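Local coordinates for protein hypothetic aldehyde deformylating oxygenase (PDB 5V4T) that binds iron in a ferritin-like helical bundle and probably acts as an aldehyde deformylating oxygenase, at residues P9-R13 against E185-Y189. Numbering follows the deposited sequence.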
loop_
_atom_site.group_PDB
_atom_site.type_symbol
_atom_site.label_atom_id
_atom_site.label_comp_id
_atom_site.label_asym_id
_atom_site.label_seq_id
_atom_site.Cartn_x
_atom_site.Cartn_y
_atom_site.Cartn_z
ATOM N N PRO A 9 1.115 4.976 -23.897
ATOM C CA PRO A 9 2.242 5.905 -23.876
ATOM C C PRO A 9 3.277 5.611 -22.817
ATOM O O PRO A 9 2.969 5.166 -21.715
ATOM C CB PRO A 9 1.580 7.275 -23.698
ATOM C CG PRO A 9 0.235 7.091 -24.325
ATOM C CD PRO A 9 -0.161 5.726 -23.842
ATOM N N GLN A 10 4.532 5.862 -23.147
ATOM C CA GLN A 10 5.608 5.511 -22.273
ATOM C C GLN A 10 5.522 6.145 -20.887
ATOM O O GLN A 10 5.760 5.475 -19.903
ATOM C CB GLN A 10 6.932 5.884 -22.947
ATOM C CG GLN A 10 8.094 5.448 -22.101
ATOM C CD GLN A 10 9.402 5.768 -22.772
ATOM O OE1 GLN A 10 9.728 5.180 -23.792
ATOM N NE2 GLN A 10 10.134 6.717 -22.225
ATOM N N GLU A 11 5.219 7.423 -20.800
ATOM C CA GLU A 11 5.128 8.101 -19.471
ATOM C C GLU A 11 4.033 7.492 -18.570
ATOM O O GLU A 11 4.142 7.440 -17.336
ATOM C CB GLU A 11 4.833 9.597 -19.664
ATOM C CG GLU A 11 6.028 10.458 -20.056
ATOM C CD GLU A 11 5.746 11.974 -19.906
ATOM O OE1 GLU A 11 4.599 12.427 -20.145
ATOM O OE2 GLU A 11 6.673 12.729 -19.534
ATOM N N ILE A 12 3.001 7.002 -19.236
ATOM C CA ILE A 12 1.879 6.331 -18.542
ATOM C C ILE A 12 2.337 4.981 -18.049
ATOM O O ILE A 12 2.178 4.628 -16.886
ATOM C CB ILE A 12 0.708 6.189 -19.471
ATOM C CG1 ILE A 12 0.253 7.565 -19.975
ATOM C CG2 ILE A 12 -0.414 5.430 -18.744
ATOM C CD1 ILE A 12 -0.277 8.483 -18.908
ATOM N N ARG A 13 2.987 4.192 -18.898
ATOM C CA ARG A 13 3.595 2.969 -18.407
ATOM C C ARG A 13 4.588 3.180 -17.286
ATOM O O ARG A 13 4.622 2.386 -16.315
ATOM C CB ARG A 13 4.259 2.159 -19.525
ATOM C CG ARG A 13 3.291 1.534 -20.494
ATOM C CD ARG A 13 4.015 0.685 -21.540
ATOM N NE ARG A 13 4.314 1.558 -22.643
ATOM C CZ ARG A 13 5.531 1.844 -23.094
ATOM N NH1 ARG A 13 6.607 1.304 -22.559
ATOM N NH2 ARG A 13 5.637 2.672 -24.116
ATOM N N GLU A 185 2.871 12.992 -11.737
ATOM C CA GLU A 185 2.340 14.119 -12.489
ATOM C C GLU A 185 2.102 13.840 -13.967
ATOM O O GLU A 185 1.114 14.301 -14.509
ATOM C CB GLU A 185 3.211 15.368 -12.324
ATOM C CG GLU A 185 3.100 15.984 -10.958
ATOM C CD GLU A 185 3.887 17.285 -10.858
ATOM O OE1 GLU A 185 4.986 17.410 -11.477
ATOM O OE2 GLU A 185 3.392 18.168 -10.147
ATOM N N PRO A 186 2.964 13.057 -14.615
ATOM C CA PRO A 186 2.639 12.707 -16.015
ATOM C C PRO A 186 1.375 11.880 -16.228
ATOM O O PRO A 186 0.858 11.794 -17.349
ATOM C CB PRO A 186 3.878 11.939 -16.472
ATOM C CG PRO A 186 4.954 12.515 -15.616
ATOM C CD PRO A 186 4.303 12.639 -14.260
ATOM N N LEU A 187 0.876 11.238 -15.176
ATOM C CA LEU A 187 -0.408 10.585 -15.267
ATOM C C LEU A 187 -1.576 11.569 -15.169
ATOM O O LEU A 187 -2.719 11.148 -15.278
ATOM C CB LEU A 187 -0.544 9.519 -14.187
ATOM C CG LEU A 187 0.572 8.476 -14.041
ATOM C CD1 LEU A 187 0.284 7.417 -12.997
ATOM C CD2 LEU A 187 0.866 7.812 -15.354
ATOM N N GLY A 188 -1.295 12.859 -14.964
ATOM C CA GLY A 188 -2.347 13.880 -14.975
ATOM C C GLY A 188 -2.853 14.283 -13.576
ATOM O O GLY A 188 -3.749 15.096 -13.464
ATOM N N TYR A 189 -2.210 13.807 -12.529
ATOM C CA TYR A 189 -2.618 14.074 -11.133
ATOM C C TYR A 189 -1.854 15.250 -10.563
ATOM O O TYR A 189 -0.713 15.481 -10.918
ATOM C CB TYR A 189 -2.361 12.867 -10.254
ATOM C CG TYR A 189 -3.266 11.742 -10.649
ATOM C CD1 TYR A 189 -4.524 11.619 -10.079
ATOM C CD2 TYR A 189 -2.920 10.838 -11.635
ATOM C CE1 TYR A 189 -5.412 10.649 -10.482
ATOM C CE2 TYR A 189 -3.819 9.852 -12.047
ATOM C CZ TYR A 189 -5.041 9.756 -11.454
ATOM O OH TYR A 189 -5.924 8.769 -11.894
#
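P186 meets the side chain of E11 at about a right angle: its CB lies 3.8 Å from E11 OE1 and 3.9 Å from E11 CD, so the carboxylate rests against the proline ring through van der Waals contact. With E11 CG anti to the carbonyl carbon (chi1 -79°), the extended chain passes across P186 CB, touching it with CB at its base and the acid group at its far end. The carbonyl O of P186 is touched by the tip of I12, with CD1 3.8 Å away. Next along the short 3-10 turn 185-187, L187 brings its CD2 methyl up against helix 10-23; CD2 lies 3.7 Å from I12 CA and 3.8 Å from E11 O, close against the backbone of the first helical turn. The same methyl meets I12 CD1 at 3.8 Å. In this ferritin-like helical bundle the contact joins the start of helix 10-23 to the link between helices 181-184 and 191-211, away from the iron site. Helix 98-128 lies beside both apolar side chains, with T125 against I12 and I121 against L187. The G188 N-H bonds to E185 O, closing the turn that presents P186 and L187. At Y189, the ring receives L187 CB at its edge, in plane, while its OH hydrogen-bonds E124.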